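Local coordinates for protein hyaluronidase (Streptomyces koganeiensis, PDB 4UFQ) that probably degrades hyaluronan and assembles as a trimer of identical chains, at residues S58-P61 against G62-A65; R83-A86 against D87-K91. One frame throughout, in Å; residues are numbered along the deposited sequence. Where two conformers were deposited one is given.

Contact 1: S58-P61 against G62-A65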
ATOM      1  N   SER B  58     -14.594  -2.089 -17.469  1.00 30.39           N
ATOM      2  CA  SER B  58     -15.815  -2.826 -17.202  1.00 30.77           C
ATOM      3  C   SER B  58     -16.938  -1.905 -16.777  1.00 31.74           C
ATOM      4  O   SER B  58     -16.721  -0.959 -16.027  1.00 31.71           O
ATOM      5  CB  SER B  58     -15.626  -3.910 -16.141  1.00 29.82           C
ATOM      6  OG  SER B  58     -16.834  -4.642 -15.992  1.00 31.26           O
ATOM      7  N   ASP B  59     -18.134  -2.203 -17.276  1.00 32.93           N
ATOM      8  CA  ASP B  59     -19.359  -1.508 -16.893  1.00 54.47           C
ATOM      9  C   ASP B  59     -20.224  -2.375 -15.973  1.00 45.19           C
ATOM     10  O   ASP B  59     -21.362  -2.017 -15.665  1.00 35.35           O
ATOM     11  CB  ASP B  59     -20.174  -1.142 -18.138  1.00 36.55           C
ATOM     12  CG  ASP B  59     -19.449  -0.178 -19.056  1.00 42.67           C
ATOM     13  OD1 ASP B  59     -18.537   0.531 -18.593  1.00 39.10           O
ATOM     14  OD2 ASP B  59     -19.800  -0.122 -20.252  1.00 43.47           O
ATOM     15  N   ASN B  60     -19.694  -3.516 -15.539  1.00 32.81           N
ATOM     16  CA  ASN B  60     -20.459  -4.441 -14.717  1.00 32.84           C
ATOM     17  C   ASN B  60     -20.151  -4.231 -13.255  1.00 32.03           C
ATOM     18  O   ASN B  60     -19.031  -4.503 -12.832  1.00 33.34           O
ATOM     19  CB  ASN B  60     -20.139  -5.892 -15.058  1.00 38.03           C
ATOM     20  CG  ASN B  60     -20.835  -6.867 -14.120  1.00 34.41           C
ATOM     21  OD1 ASN B  60     -21.812  -6.515 -13.449  1.00 34.22           O
ATOM     22  ND2 ASN B  60     -20.345  -8.096 -14.070  1.00 32.37           N
ATOM     23  N   PRO B  61     -21.139  -3.762 -12.469  1.00 32.90           N
ATOM     24  CA  PRO B  61     -20.863  -3.527 -11.046  1.00 32.51           C
ATOM     25  C   PRO B  61     -20.814  -4.789 -10.172  1.00 34.74           C
ATOM     26  O   PRO B  61     -20.377  -4.696  -9.020  1.00 35.60           O
ATOM     27  CB  PRO B  61     -22.019  -2.625 -10.610  1.00 39.53           C
ATOM     28  CG  PRO B  61     -23.121  -2.930 -11.538  1.00 49.36           C
ATOM     29  CD  PRO B  61     -22.497  -3.328 -12.847  1.00 34.62           C
ATOM     30  N   GLY B  62     -21.230  -5.935 -10.703  1.00 32.07           N
ATOM     31  CA  GLY B  62     -21.344  -7.147  -9.911  1.00 50.29           C
ATOM     32  C   GLY B  62     -20.087  -7.999  -9.837  1.00 65.63           C
ATOM     33  O   GLY B  62     -20.062  -9.004  -9.131  1.00 33.91           O
ATOM     34  N   THR B  63     -19.041  -7.596 -10.545  1.00 41.22           N
ATOM     35  CA  THR B  63     -17.834  -8.410 -10.670  1.00 48.39           C
ATOM     36  C   THR B  63     -16.604  -7.535 -10.850  1.00 39.94           C
ATOM     37  O   THR B  63     -16.680  -6.501 -11.511  1.00 39.84           O
ATOM     38  CB  THR B  63     -17.956  -9.342 -11.896  1.00 59.83           C
ATOM     39  OG1 THR B  63     -19.053 -10.236 -11.701  1.00 41.35           O
ATOM     40  CG2 THR B  63     -16.697 -10.158 -12.115  1.00 46.80           C
ATOM     41  N   SER B  64     -15.474  -7.952 -10.272  1.00 32.10           N
ATOM     42  CA  SER B  64     -14.204  -7.261 -10.495  1.00 31.21           C
ATOM     43  C   SER B  64     -13.956  -7.066 -11.986  1.00 28.77           C
ATOM     44  O   SER B  64     -14.166  -7.972 -12.761  1.00 29.47           O
ATOM     45  CB  SER B  64     -13.033  -8.058  -9.912  1.00 29.84           C
ATOM     46  OG  SER B  64     -13.132  -8.153  -8.508  1.00 29.03           O
ATOM     47  N   ALA B  65     -13.496  -5.884 -12.375  1.00 27.88           N
ATOM     48  CA  ALA B  65     -13.154  -5.618 -13.766  1.00 27.89           C
ATOM     49  C   ALA B  65     -12.027  -6.543 -14.200  1.00 48.72           C
ATOM     50  O   ALA B  65     -11.942  -6.951 -15.363  1.00 28.26           O
ATOM     51  CB  ALA B  65     -12.741  -4.175 -13.922  1.00 28.02           C
TER
HETATM   52  O   HOH W   1     -16.658  -6.712 -14.309  1.00 29.53           O
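A local, largely buried contact, this one lies in the loop that links strand 54-58 to strand 66-70, with Ser58 and Ala65 side by side where the loop opens and Asn60 and Thr63 deeper in. At the mouth the touch is methylene to methyl, Ser58 CB lying 3.6 Å from Ala65 CB. The hydroxyl of Ser58 reaches forward along the chain instead: with OG anti to the backbone N (chi1 -176°), it accepts the amide of Asn60, N to OG 3.1 Å, in an ST turn. The same OG lies 2.7 Å from a water oxygen, and that water donates to Thr63 O at 2.8 Å, so a single solvent molecule spans the loop interior. At the far end Asn60 to Thr63 form a type I beta turn. The side chain of Asn60 folds over it, and Asn60 OD1 accepts from Gly62 N at 2.9 Å; the bond is nearly straight at the hydrogen (164°), but the donor sits well above the amide plane. Across the turn, the other branch of the same amide brings Asn60 ND2 to 3.5 Å from Thr63 CB. Thr63 OG1 and Asn60 ND2 both donate to Gly49 O of the second subunit, and ND2 also reaches Gly51 O there. The loop is thus wedged between chains of a trimeric, strand-rich fold, consistent with its HylP-type family and its relation to phage-fibre proteins: Ser58 continues a parallel beta ladder into the second subunit, while Ser64 OG and Ala65 N bind Gly76 O and Glu72 OE2 of the third. Pro61 turns its CB away from the 62-65 side overall, and packs on Thr47 of the second subunit.

Contact 2: R83-A86 against D87-K91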
ATOM      1  N   ARG B  83      10.499   2.188 -15.356  1.00 29.40           N
ATOM      2  CA  ARG B  83      11.820   2.529 -15.859  1.00 31.05           C
ATOM      3  C   ARG B  83      11.974   4.043 -15.796  1.00 35.74           C
ATOM      4  O   ARG B  83      11.378   4.780 -16.585  1.00 33.00           O
ATOM      5  CB  ARG B  83      12.001   1.987 -17.289  1.00 33.12           C
ATOM      6  CG  ARG B  83      11.512   0.541 -17.419  1.00 34.33           C
ATOM      7  CD  ARG B  83      11.850  -0.118 -18.746  1.00 38.32           C
ATOM      8  NE  ARG B  83      11.471   0.678 -19.908  1.00 37.16           N
ATOM      9  CZ  ARG B  83      10.289   0.633 -20.516  1.00 61.99           C
ATOM     10  NH1 ARG B  83       9.325  -0.163 -20.072  1.00 35.39           N
ATOM     11  NH2 ARG B  83      10.072   1.400 -21.579  1.00 40.16           N
ATOM     12  N   GLY B  84      12.753   4.504 -14.823  1.00 30.90           N
ATOM     13  CA  GLY B  84      12.839   5.918 -14.519  1.00 31.01           C
ATOM     14  C   GLY B  84      13.907   6.670 -15.279  1.00 33.08           C
ATOM     15  O   GLY B  84      14.470   6.186 -16.270  1.00 34.78           O
ATOM     16  N   TYR B  85      14.172   7.880 -14.803  1.00 33.19           N
ATOM     17  CA  TYR B  85      15.067   8.805 -15.487  1.00 35.27           C
ATOM     18  C   TYR B  85      16.095   9.363 -14.508  1.00 35.33           C
ATOM     19  O   TYR B  85      15.756   9.775 -13.389  1.00 33.91           O
ATOM     20  CB  TYR B  85      14.257   9.939 -16.131  1.00 37.65           C
ATOM     21  CG  TYR B  85      13.310   9.445 -17.192  1.00 39.94           C
ATOM     22  CD1 TYR B  85      12.102   8.867 -16.843  1.00 37.34           C
ATOM     23  CD2 TYR B  85      13.628   9.540 -18.539  1.00 41.37           C
ATOM     24  CE1 TYR B  85      11.235   8.394 -17.799  1.00 52.46           C
ATOM     25  CE2 TYR B  85      12.760   9.073 -19.510  1.00 58.82           C
ATOM     26  CZ  TYR B  85      11.565   8.503 -19.131  1.00 43.61           C
ATOM     27  OH  TYR B  85      10.683   8.025 -20.067  1.00 38.87           O
ATOM     28  N   ALA B  86      17.355   9.365 -14.925  1.00 37.29           N
ATOM     29  CA  ALA B  86      18.462   9.750 -14.050  1.00 37.79           C
ATOM     30  C   ALA B  86      18.416  11.220 -13.615  1.00 44.06           C
ATOM     31  O   ALA B  86      19.029  11.594 -12.604  1.00 38.73           O
ATOM     32  CB  ALA B  86      19.795   9.446 -14.742  1.00 43.53           C
ATOM     33  N   ASP B  87      17.665  12.025 -14.328  1.00 39.63           N
ATOM     34  CA  ASP B  87      17.554  13.438 -14.032  1.00 47.72           C
ATOM     35  C   ASP B  87      16.355  13.796 -13.212  1.00 39.60           C
ATOM     36  O   ASP B  87      16.091  14.937 -12.955  1.00 46.33           O
ATOM     37  CB  ASP B  87      17.550  14.292 -15.302  1.00 38.80           C
ATOM     38  CG  ASP B  87      16.390  14.009 -16.208  1.00 78.44           C
ATOM     39  OD1 ASP B  87      15.524  13.238 -15.805  1.00 39.13           O
ATOM     40  OD2 ASP B  87      16.334  14.559 -17.336  1.00 45.85           O
ATOM     41  N   GLY B  88      15.615  12.785 -12.816  1.00 34.97           N
ATOM     42  CA  GLY B  88      14.505  12.998 -11.908  1.00 33.87           C
ATOM     43  C   GLY B  88      13.305  13.639 -12.571  1.00 37.98           C
ATOM     44  O   GLY B  88      12.427  14.175 -11.886  1.00 34.91           O
ATOM     45  N   SER B  89      13.250  13.562 -13.901  1.00 37.16           N
ATOM     46  CA  SER B  89      12.161  14.168 -14.659  1.00 51.71           C
ATOM     47  C   SER B  89      10.862  13.365 -14.536  1.00 50.32           C
ATOM     48  O   SER B  89       9.877  13.669 -15.208  1.00 43.02           O
ATOM     49  CB  SER B  89      12.555  14.319 -16.135  1.00 34.81           C
ATOM     50  OG  SER B  89      12.808  13.061 -16.739  1.00 45.57           O
ATOM     51  N   ASP B  90      10.863  12.350 -13.673  1.00 35.79           N
ATOM     52  CA  ASP B  90       9.668  11.549 -13.429  1.00 29.66           C
ATOM     53  C   ASP B  90       9.082  11.764 -12.030  1.00 28.90           C
ATOM     54  O   ASP B  90       8.464  10.867 -11.457  1.00 27.73           O
ATOM     55  CB  ASP B  90       9.975  10.072 -13.647  1.00 29.02           C
ATOM     56  CG  ASP B  90      11.196   9.603 -12.892  1.00 41.59           C
ATOM     57  OD1 ASP B  90      11.797  10.388 -12.115  1.00 29.82           O
ATOM     58  OD2 ASP B  90      11.546   8.421 -13.077  1.00 29.04           O
ATOM     59  N   LYS B  91       9.235  12.967 -11.496  1.00 29.69           N
ATOM     60  CA  LYS B  91       8.805  13.236 -10.130  0.64 29.18           C
ATOM     61  C   LYS B  91       7.285  13.146  -9.970  1.00 28.25           C
ATOM     62  O   LYS B  91       6.777  12.923  -8.853  1.00 28.08           O
ATOM     63  CB  LYS B  91       9.350  14.591  -9.640  0.64 31.93           C
ATOM     64  CG  LYS B  91       8.734  15.838 -10.255  0.64 51.01           C
ATOM     65  CD  LYS B  91       9.170  17.069  -9.455  0.64 67.72           C
ATOM     66  CE  LYS B  91       8.941  18.380 -10.197  0.64 69.16           C
ATOM     67  NZ  LYS B  91       7.519  18.824 -10.170  0.64 77.37           N
TER
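Tyr85 meets Asp87, Ser89 and Asp90 in a surface loop between strands 79-83 and 96-101. Of the hydrogen bonds, one closes a type I beta turn, Gly88 N donating to Tyr85 O at 3.1 Å. Gly88 itself has positive phi, which glycine adopts readily. Asp87 OD1 takes two donors from one residue: Ser89 N at 3.0 Å, which makes an Asx turn and comes from above the carboxylate plane, and Ser89 OG at 2.9 Å, which approaches on the syn side close to that plane. Further along, Asp90 OD2 accepts the Tyr85 amide, N to OD2 3.2 Å, through a bent bond (138°) from above its carboxylate.

Van der Waals contacts gather on Tyr85. Its CB is 3.5 Å from Ser89 OG and equally near Asp87 OD1, while the ring presents the CD1 edge to Asp90 OD2 at 3.8 Å, the ring and carboxylate planes standing 88° apart. CG beside the backbone N (chi1 -63°) carries the ring towards Asp90, and its OH bonds Thr71 O of the second subunit. Asp90 is held from the third subunit, by Thr105 OG1 at OD2 and Ala106 N at OD1. Donors from its own loop and from the third subunit thus grip one carboxylate, so the loop's shape and the trimer interface are probably coupled through Asp90.

How the contacts relate
Both contacts lie in inter-strand loops of one chain, each with a type I beta turn, yet they are far apart, with centres about 35 Å from each other. Contact 1 is buried and mostly neutral: an amide, hydroxyls and a bridging water serve its polar groups. Contact 2 lies at the surface, where two carboxylates accept two backbone amides and a serine hydroxyl. Neither touches the other within the chain, but the trimer brings the contact 2 loop against the contact 1 loop of the third subunit: Arg83 from the 83-86 segment bonds Ser58 O of the third subunit, and Tyr85 packs on Pro61 of that same chain.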